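Local atomic coordinates of uncharacterized protein (Bacteroides ovatus, PDB entry 3NQK), a protein that is of unknown function but carries two beta-rich family regions, the second belonging to the BT_3044-like C-terminal family. Residues N197-Y202 with V222-D227; T250-S255 with Q270-Y275. All blocks are in the same frame, centred on the assembly; numbering follows the deposited sequence.

Interaction 1: N197-Y202 with V222-D227; sequences NSIFFY and VHFKED
The imidazole of His223 swings out along the strand with CG trans to its own N (chi1 174°), while the hydroxyl of Ser198 sits beside its backbone N (chi1 -56°), and the two groups meet on the same face of an antiparallel pair. His223 ND1 donates to Ser198 OG over 2.9 Å, with the hydroxyl 18° out of the ring plane. Without its ring, as with an alanine here, Ser198 OG would probably lose this donor and the His223 side of the pair its only polar link to the serine. Ser198 OG also makes a weak hydrogen bond with Asp195. Ser198 and His223 form a non-hydrogen-bonded pair, their CA atoms 4.3 Å apart, and a small serine suits this close spacing because it accepts the bond without pushing the ring aside. The backbone supplies the rest of the ladder: Ile199 N to Val222 O at 3.0 Å, Val222 N back to Ile199 O at 2.7 Å, and, at the strand end, an almost straight bond from Phe224 N to Asn197 O.

The other face is apolar. Ile199 and the beta-branched Val222 run alongside each other off it, with Ile199 CG1 4.1 Å from Val222 CB. Farther out, Ile199 CD1 reaches the edge of the Phe224 ring at CE1, 3.9 Å away, and Val222 CG2 meets the edge of the Phe201 ring.

Strand 219-224 is flanked by strand 198-202 and strand 230-234, whose Leu230 and Met232 pack on Val222. On this apolar side, Phe224 also rests on Ile271 of strand 264-279 and stacks with Tyr160.

Interaction 2: T250-S255 with Q270-Y275; sequences TYSSTS and QIMFEY
Strands 250-255 and 270-275 run antiparallel, their axes 170° apart in direction, and two hydrogen-bonded pairs frame one non-hydrogen-bonded pair between them. They are arms of a long beta hairpin formed by strands 244-257 and 264-279. Thr250 and selenomethionine Met272 exchange both backbone bonds, Thr250 N to Met272 O at 2.8 Å and the return bond from Met272 N to Thr250 O. Ser252 and Gln270 do the same, with 2.9 Å from Ser252 N to Gln270 O and again from Gln270 N to Ser252 O. Between them, Tyr251 CA approaches Gln270 O in a CA-H...O contact.

The side chains alternate between two faces. Tyr251 and Ile271 turn to the inner one, where Tyr251 CB touches Ile271 CG2 at 3.9 Å. A tyrosine fits here because its ring meets Phe224 edge-to-face while its hydroxyl finds a polar partner in Lys225, and the branched Ile271 reaches Met300 of strand 292-307. Thr250, Ser252, Gln270 and Met272 share the other face, which is partly exposed, so polar and flexible side chains are at home on it. There Gln270 CB lies 4.0 Å from Ser252 OG. Farther along, Thr254 and Ser255 pack against Val52 and Cys106 of the second subunit.

The Met272 chain bends at its selenium (chi3 -90°), which turns the terminal methyl across the strand gap toward Thr250, so that CE lies 3.5 Å from Thr250 CG2.

Going from the N terminus, interaction 1 comes first: strand 198-202 is joined by 222-227 after an intervening segment that includes helix 212-215. The chain then passes through strand 230-234 before interaction 2 opens, in which 250-255 and 270-275 close the hairpin of strands 244-257 and 264-279. The two loops follow in series, neither nesting nor crossing. The centres of interaction 1 and interaction 2 are about 10 Å apart, and both belong to one antiparallel sheet within the C-terminal family region. They also touch directly: Lys225 O lies 2.7 Å from Tyr251 OH, a probable hydrogen bond, and Phe201 CE2 packs on Ile271 CD1, tying the hairpin to the earlier strands.

Interaction 1: N197-Y202 with V222-D227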
ATOM      1  N   ASN A 197      -4.789  21.788   5.833  1.00 46.57           N
ATOM      2  CA  ASN A 197      -6.139  22.125   5.387  1.00 47.89           C
ATOM      3  C   ASN A 197      -6.245  23.510   4.686  1.00 46.81           C
ATOM      4  O   ASN A 197      -7.319  24.114   4.636  1.00 47.22           O
ATOM      5  CB  ASN A 197      -7.095  22.045   6.558  1.00 49.47           C
ATOM      6  CG  ASN A 197      -6.631  22.844   7.726  1.00 61.56           C
ATOM      7  OD1 ASN A 197      -5.824  23.783   7.580  1.00 70.73           O
ATOM      8  ND2 ASN A 197      -7.122  22.489   8.922  1.00 61.64           N
ATOM      9  N   SER A 198      -5.140  23.969   4.114  1.00 44.43           N
ATOM     10  CA  SER A 198      -5.132  25.217   3.368  1.00 44.74           C
ATOM     11  C   SER A 198      -4.346  25.055   2.092  1.00 41.27           C
ATOM     12  O   SER A 198      -3.379  24.317   2.044  1.00 42.35           O
ATOM     13  CB  SER A 198      -4.525  26.355   4.212  1.00 47.16           C
ATOM     14  OG  SER A 198      -5.207  26.499   5.452  1.00 50.59           O
ATOM     15  N   ILE A 199      -4.770  25.754   1.054  1.00 39.37           N
ATOM     16  CA  ILE A 199      -4.091  25.714  -0.227  1.00 37.00           C
ATOM     17  C   ILE A 199      -4.114  27.096  -0.789  1.00 38.56           C
ATOM     18  O   ILE A 199      -4.702  28.008  -0.173  1.00 38.81           O
ATOM     19  CB  ILE A 199      -4.805  24.763  -1.209  1.00 36.87           C
ATOM     20  CG1 ILE A 199      -6.201  25.294  -1.551  1.00 37.36           C
ATOM     21  CG2 ILE A 199      -4.906  23.332  -0.615  1.00 34.81           C
ATOM     22  CD1 ILE A 199      -7.042  24.311  -2.389  1.00 40.65           C
ATOM     23  N   PHE A 200      -3.488  27.295  -1.954  1.00 36.51           N
ATOM     24  CA  PHE A 200      -3.622  28.570  -2.641  1.00 35.73           C
ATOM     25  C   PHE A 200      -3.727  28.388  -4.126  1.00 36.31           C
ATOM     26  O   PHE A 200      -3.288  27.386  -4.664  1.00 37.62           O
ATOM     27  CB  PHE A 200      -2.466  29.546  -2.282  1.00 38.50           C
ATOM     28  CG  PHE A 200      -1.155  29.245  -2.990  1.00 34.29           C
ATOM     29  CD1 PHE A 200      -0.995  29.526  -4.329  1.00 36.62           C
ATOM     30  CD2 PHE A 200      -0.079  28.723  -2.293  1.00 38.38           C
ATOM     31  CE1 PHE A 200       0.205  29.231  -4.978  1.00 34.05           C
ATOM     32  CE2 PHE A 200       1.114  28.428  -2.940  1.00 32.32           C
ATOM     33  CZ  PHE A 200       1.244  28.674  -4.278  1.00 32.76           C
ATOM     34  N   PHE A 201      -4.385  29.357  -4.767  1.00 35.79           N
ATOM     35  CA  PHE A 201      -4.518  29.429  -6.205  1.00 35.28           C
ATOM     36  C   PHE A 201      -3.971  30.763  -6.638  1.00 35.17           C
ATOM     37  O   PHE A 201      -3.973  31.705  -5.867  1.00 36.55           O
ATOM     38  CB  PHE A 201      -6.000  29.420  -6.632  1.00 35.32           C
ATOM     39  CG  PHE A 201      -6.717  28.165  -6.344  1.00 32.39           C
ATOM     40  CD1 PHE A 201      -6.711  27.136  -7.253  1.00 39.68           C
ATOM     41  CD2 PHE A 201      -7.541  28.069  -5.241  1.00 38.20           C
ATOM     42  CE1 PHE A 201      -7.432  25.979  -7.012  1.00 42.19           C
ATOM     43  CE2 PHE A 201      -8.251  26.914  -4.985  1.00 37.15           C
ATOM     44  CZ  PHE A 201      -8.198  25.871  -5.869  1.00 42.49           C
ATOM     45  N   TYR A 202      -3.640  30.887  -7.906  1.00 33.08           N
ATOM     46  CA  TYR A 202      -3.335  32.181  -8.450  1.00 34.19           C
ATOM     47  C   TYR A 202      -4.647  32.820  -8.964  1.00 32.88           C
ATOM     48  O   TYR A 202      -5.466  32.163  -9.594  1.00 34.41           O
ATOM     49  CB  TYR A 202      -2.293  32.076  -9.561  1.00 34.47           C
ATOM     50  CG  TYR A 202      -0.936  31.638  -9.065  1.00 32.53           C
ATOM     51  CD1 TYR A 202      -0.142  32.496  -8.326  1.00 35.31           C
ATOM     52  CD2 TYR A 202      -0.450  30.362  -9.336  1.00 30.32           C
ATOM     53  CE1 TYR A 202       1.119  32.090  -7.836  1.00 37.62           C
ATOM     54  CE2 TYR A 202       0.806  29.944  -8.856  1.00 32.86           C
ATOM     55  CZ  TYR A 202       1.578  30.815  -8.103  1.00 34.17           C
ATOM     56  OH  TYR A 202       2.824  30.425  -7.647  1.00 35.84           O
ATOM     57  N   VAL A 222      -6.528  29.805   0.732  1.00 37.52           N
ATOM     58  CA  VAL A 222      -7.860  29.272   0.938  1.00 38.46           C
ATOM     59  C   VAL A 222      -7.860  28.241   2.056  1.00 40.43           C
ATOM     60  O   VAL A 222      -7.188  27.220   1.966  1.00 41.89           O
ATOM     61  CB  VAL A 222      -8.363  28.615  -0.336  1.00 37.71           C
ATOM     62  CG1 VAL A 222      -9.740  28.020  -0.125  1.00 36.85           C
ATOM     63  CG2 VAL A 222      -8.381  29.621  -1.457  1.00 38.99           C
ATOM     64  N   HIS A 223      -8.624  28.495   3.100  1.00 43.39           N
ATOM     65  CA  HIS A 223      -8.642  27.599   4.250  1.00 46.72           C
ATOM     66  C   HIS A 223      -9.995  26.935   4.377  1.00 49.37           C
ATOM     67  O   HIS A 223     -11.036  27.605   4.340  1.00 51.61           O
ATOM     68  CB  HIS A 223      -8.296  28.371   5.518  1.00 47.04           C
ATOM     69  CG  HIS A 223      -8.436  27.573   6.772  1.00 52.23           C
ATOM     70  ND1 HIS A 223      -7.615  26.507   7.070  1.00 59.32           N
ATOM     71  CD2 HIS A 223      -9.254  27.728   7.837  1.00 53.91           C
ATOM     72  CE1 HIS A 223      -7.951  26.015   8.249  1.00 59.57           C
ATOM     73  NE2 HIS A 223      -8.944  26.737   8.733  1.00 57.22           N
ATOM     74  N   PHE A 224      -9.990  25.613   4.498  1.00 49.81           N
ATOM     75  CA  PHE A 224     -11.231  24.856   4.591  1.00 50.69           C
ATOM     76  C   PHE A 224     -11.646  24.698   6.037  1.00 54.60           C
ATOM     77  O   PHE A 224     -10.943  24.091   6.817  1.00 57.55           O
ATOM     78  CB  PHE A 224     -11.060  23.492   3.949  1.00 48.44           C
ATOM     79  CG  PHE A 224     -10.941  23.539   2.480  1.00 37.54           C
ATOM     80  CD1 PHE A 224      -9.767  23.910   1.888  1.00 36.95           C
ATOM     81  CD2 PHE A 224     -12.003  23.205   1.682  1.00 39.94           C
ATOM     82  CE1 PHE A 224      -9.653  23.960   0.517  1.00 36.01           C
ATOM     83  CE2 PHE A 224     -11.887  23.231   0.287  1.00 35.67           C
ATOM     84  CZ  PHE A 224     -10.729  23.604  -0.283  1.00 32.47           C
ATOM     85  N   LYS A 225     -12.808  25.230   6.387  1.00 59.18           N
ATOM     86  CA  LYS A 225     -13.272  25.177   7.773  1.00 63.72           C
ATOM     87  C   LYS A 225     -14.210  23.987   8.025  1.00 65.44           C
ATOM     88  O   LYS A 225     -14.769  23.401   7.089  1.00 62.44           O
ATOM     89  CB  LYS A 225     -13.944  26.499   8.177  1.00 64.70           C
ATOM     90  CG  LYS A 225     -12.958  27.677   8.308  1.00 70.21           C
ATOM     91  CD  LYS A 225     -13.564  28.868   9.082  1.00 78.35           C
ATOM     92  CE  LYS A 225     -14.670  29.536   8.290  1.00 80.67           C
ATOM     93  NZ  LYS A 225     -15.207  30.733   8.976  1.00 83.85           N
ATOM     94  N   GLU A 226     -14.378  23.655   9.307  1.00 68.53           N
ATOM     95  CA  GLU A 226     -15.155  22.484   9.725  1.00 69.90           C
ATOM     96  C   GLU A 226     -16.635  22.589   9.287  1.00 66.85           C
ATOM     97  O   GLU A 226     -17.273  21.579   8.982  1.00 63.92           O
ATOM     98  CB  GLU A 226     -15.061  22.323  11.264  1.00 74.33           C
ATOM     99  CG  GLU A 226     -14.926  20.859  11.761  1.00 85.15           C
ATOM    100  CD  GLU A 226     -13.516  20.252  11.495  1.00 97.77           C
ATOM    101  OE1 GLU A 226     -12.739  20.839  10.702  1.00104.90           O
ATOM    102  OE2 GLU A 226     -13.202  19.187  12.078  1.00101.32           O
ATOM    103  N   ASP A 227     -17.136  23.824   9.190  1.00 64.28           N
ATOM    104  CA  ASP A 227     -18.555  24.079   8.918  1.00 64.37           C
ATOM    105  C   ASP A 227     -18.912  24.218   7.409  1.00 61.71           C
ATOM    106  O   ASP A 227     -20.051  24.567   7.066  1.00 61.55           O
ATOM    107  CB  ASP A 227     -19.000  25.352   9.662  1.00 66.43           C
ATOM    108  CG  ASP A 227     -18.387  26.631   9.066  1.00 69.86           C
ATOM    109  OD1 ASP A 227     -17.565  26.524   8.111  1.00 67.44           O
ATOM    110  OD2 ASP A 227     -18.735  27.736   9.544  1.00 68.35           O
TER

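Interaction 2: T250-S255 with Q270-Y275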
ATOM      1  N   THR A 250     -17.979  29.022  -0.259  1.00 47.75           N
ATOM      2  CA  THR A 250     -18.455  27.770   0.274  1.00 47.36           C
ATOM      3  C   THR A 250     -17.778  26.600  -0.378  1.00 45.76           C
ATOM      4  O   THR A 250     -17.188  26.736  -1.469  1.00 42.16           O
ATOM      5  CB  THR A 250     -19.964  27.661   0.037  1.00 48.86           C
ATOM      6  OG1 THR A 250     -20.641  28.205   1.162  1.00 54.90           O
ATOM      7  CG2 THR A 250     -20.406  26.201  -0.165  1.00 50.13           C
ATOM      8  N   TYR A 251     -17.825  25.443   0.289  1.00 46.41           N
ATOM      9  CA  TYR A 251     -17.352  24.189  -0.327  1.00 46.90           C
ATOM     10  C   TYR A 251     -18.163  22.987   0.090  1.00 47.67           C
ATOM     11  O   TYR A 251     -18.818  22.996   1.114  1.00 51.11           O
ATOM     12  CB  TYR A 251     -15.895  23.944  -0.008  1.00 46.54           C
ATOM     13  CG  TYR A 251     -15.630  23.331   1.339  1.00 43.21           C
ATOM     14  CD1 TYR A 251     -15.446  24.125   2.457  1.00 50.68           C
ATOM     15  CD2 TYR A 251     -15.438  21.975   1.469  1.00 42.40           C
ATOM     16  CE1 TYR A 251     -15.119  23.572   3.676  1.00 52.09           C
ATOM     17  CE2 TYR A 251     -15.122  21.411   2.679  1.00 47.17           C
ATOM     18  CZ  TYR A 251     -14.966  22.209   3.782  1.00 47.02           C
ATOM     19  OH  TYR A 251     -14.647  21.641   4.994  1.00 42.66           O
ATOM     20  N   SER A 252     -18.074  21.933  -0.702  1.00 47.81           N
ATOM     21  CA  SER A 252     -18.772  20.704  -0.414  1.00 48.74           C
ATOM     22  C   SER A 252     -17.925  19.531  -0.849  1.00 47.54           C
ATOM     23  O   SER A 252     -17.287  19.580  -1.885  1.00 47.59           O
ATOM     24  CB  SER A 252     -20.094  20.673  -1.160  1.00 49.56           C
ATOM     25  OG  SER A 252     -19.895  20.261  -2.486  1.00 52.60           O
ATOM     26  N   SER A 253     -17.928  18.471  -0.054  1.00 48.25           N
ATOM     27  CA  SER A 253     -17.172  17.272  -0.375  1.00 46.26           C
ATOM     28  C   SER A 253     -18.134  16.118  -0.568  1.00 46.40           C
ATOM     29  O   SER A 253     -19.029  15.942   0.207  1.00 50.67           O
ATOM     30  CB  SER A 253     -16.190  16.961   0.736  1.00 45.14           C
ATOM     31  OG  SER A 253     -15.297  15.918   0.348  1.00 61.21           O
ATOM     32  N   THR A 254     -17.950  15.349  -1.629  1.00 47.83           N
ATOM     33  CA  THR A 254     -18.868  14.241  -1.947  1.00 48.87           C
ATOM     34  C   THR A 254     -18.107  13.059  -2.534  1.00 45.84           C
ATOM     35  O   THR A 254     -17.054  13.238  -3.128  1.00 45.07           O
ATOM     36  CB  THR A 254     -19.929  14.703  -2.942  1.00 49.12           C
ATOM     37  OG1 THR A 254     -20.528  15.894  -2.453  1.00 60.41           O
ATOM     38  CG2 THR A 254     -20.993  13.667  -3.116  1.00 48.66           C
ATOM     39  N   SER A 255     -18.638  11.851  -2.358  1.00 43.54           N
ATOM     40  CA  SER A 255     -17.963  10.649  -2.850  1.00 44.10           C
ATOM     41  C   SER A 255     -18.943   9.621  -3.365  1.00 45.05           C
ATOM     42  O   SER A 255     -19.927   9.327  -2.718  1.00 49.14           O
ATOM     43  CB  SER A 255     -17.136  10.026  -1.731  1.00 44.58           C
ATOM     44  OG  SER A 255     -16.232  10.962  -1.178  1.00 48.15           O
ATOM     45  N   GLN A 270     -15.792  20.501  -4.249  1.00 36.85           N
ATOM     46  CA  GLN A 270     -16.228  21.619  -5.055  1.00 38.20           C
ATOM     47  C   GLN A 270     -16.210  22.884  -4.229  1.00 38.41           C
ATOM     48  O   GLN A 270     -16.745  22.914  -3.123  1.00 41.87           O
ATOM     49  CB  GLN A 270     -17.641  21.366  -5.583  1.00 38.58           C
ATOM     50  CG  GLN A 270     -18.175  22.467  -6.514  1.00 48.27           C
ATOM     51  CD  GLN A 270     -19.635  22.253  -6.902  1.00 58.00           C
ATOM     52  OE1 GLN A 270     -20.522  22.204  -6.042  1.00 64.63           O
ATOM     53  NE2 GLN A 270     -19.889  22.143  -8.190  1.00 57.69           N
ATOM     54  N   ILE A 271     -15.611  23.935  -4.765  1.00 37.67           N
ATOM     55  CA  ILE A 271     -15.547  25.206  -4.054  1.00 39.31           C
ATOM     56  C   ILE A 271     -16.279  26.286  -4.840  1.00 39.67           C
ATOM     57  O   ILE A 271     -16.167  26.355  -6.062  1.00 36.81           O
ATOM     58  CB  ILE A 271     -14.074  25.637  -3.758  1.00 38.29           C
ATOM     59  CG1 ILE A 271     -13.270  25.762  -5.039  1.00 39.20           C
ATOM     60  CG2 ILE A 271     -13.411  24.633  -2.886  1.00 36.35           C
ATOM     61  CD1 ILE A 271     -11.870  26.364  -4.817  1.00 42.19           C
HETATM   62  N   MSE A 272     -17.047  27.116  -4.121  1.00 42.32           N
HETATM   63  CA  MSE A 272     -17.882  28.166  -4.736  1.00 44.03           C
HETATM   64  C   MSE A 272     -17.515  29.530  -4.174  1.00 42.49           C
HETATM   65  O   MSE A 272     -17.478  29.724  -2.970  1.00 41.14           O
HETATM   66  CB  MSE A 272     -19.353  27.863  -4.484  1.00 46.53           C
HETATM   67  CG  MSE A 272     -19.848  26.633  -5.232  1.00 52.24           C
HETATM   68 SE   MSE A 272     -21.299  25.721  -4.325  0.75 63.11          SE
HETATM   69  CE  MSE A 272     -20.276  24.459  -3.210  1.00 51.44           C
ATOM     70  N   PHE A 273     -17.281  30.483  -5.054  1.00 42.71           N
ATOM     71  CA  PHE A 273     -16.709  31.741  -4.647  1.00 41.10           C
ATOM     72  C   PHE A 273     -16.949  32.822  -5.656  1.00 39.49           C
ATOM     73  O   PHE A 273     -17.325  32.559  -6.786  1.00 39.09           O
ATOM     74  CB  PHE A 273     -15.213  31.562  -4.485  1.00 41.94           C
ATOM     75  CG  PHE A 273     -14.547  30.998  -5.705  1.00 43.88           C
ATOM     76  CD1 PHE A 273     -14.417  29.640  -5.868  1.00 43.75           C
ATOM     77  CD2 PHE A 273     -14.128  31.823  -6.720  1.00 44.93           C
ATOM     78  CE1 PHE A 273     -13.834  29.121  -6.996  1.00 43.61           C
ATOM     79  CE2 PHE A 273     -13.534  31.302  -7.862  1.00 44.00           C
ATOM     80  CZ  PHE A 273     -13.389  29.963  -7.996  1.00 45.45           C
ATOM     81  N   GLU A 274     -16.641  34.041  -5.259  1.00 40.79           N
ATOM     82  CA  GLU A 274     -16.771  35.190  -6.116  1.00 41.30           C
ATOM     83  C   GLU A 274     -15.896  36.278  -5.568  1.00 40.24           C
ATOM     84  O   GLU A 274     -15.935  36.551  -4.388  1.00 42.25           O
ATOM     85  CB  GLU A 274     -18.221  35.647  -6.159  1.00 43.37           C
ATOM     86  CG  GLU A 274     -18.468  36.898  -7.029  1.00 52.32           C
ATOM     87  CD  GLU A 274     -19.969  37.156  -7.301  1.00 59.21           C
ATOM     88  OE1 GLU A 274     -20.827  36.700  -6.489  1.00 62.93           O
ATOM     89  OE2 GLU A 274     -20.276  37.807  -8.325  1.00 54.42           O
ATOM     90  N   TYR A 275     -15.057  36.870  -6.411  1.00 40.11           N
ATOM     91  CA  TYR A 275     -14.162  37.948  -5.945  1.00 40.02           C
ATOM     92  C   TYR A 275     -13.735  38.890  -7.048  1.00 39.89           C
ATOM     93  O   TYR A 275     -13.914  38.614  -8.227  1.00 41.70           O
ATOM     94  CB  TYR A 275     -12.915  37.358  -5.270  1.00 37.97           C
ATOM     95  CG  TYR A 275     -12.036  36.483  -6.172  1.00 35.74           C
ATOM     96  CD1 TYR A 275     -11.119  37.041  -7.046  1.00 37.68           C
ATOM     97  CD2 TYR A 275     -12.081  35.104  -6.078  1.00 33.13           C
ATOM     98  CE1 TYR A 275     -10.294  36.224  -7.853  1.00 33.88           C
ATOM     99  CE2 TYR A 275     -11.280  34.294  -6.861  1.00 31.51           C
ATOM    100  CZ  TYR A 275     -10.384  34.850  -7.742  1.00 37.54           C
ATOM    101  OH  TYR A 275      -9.578  34.006  -8.516  1.00 32.44           O
TER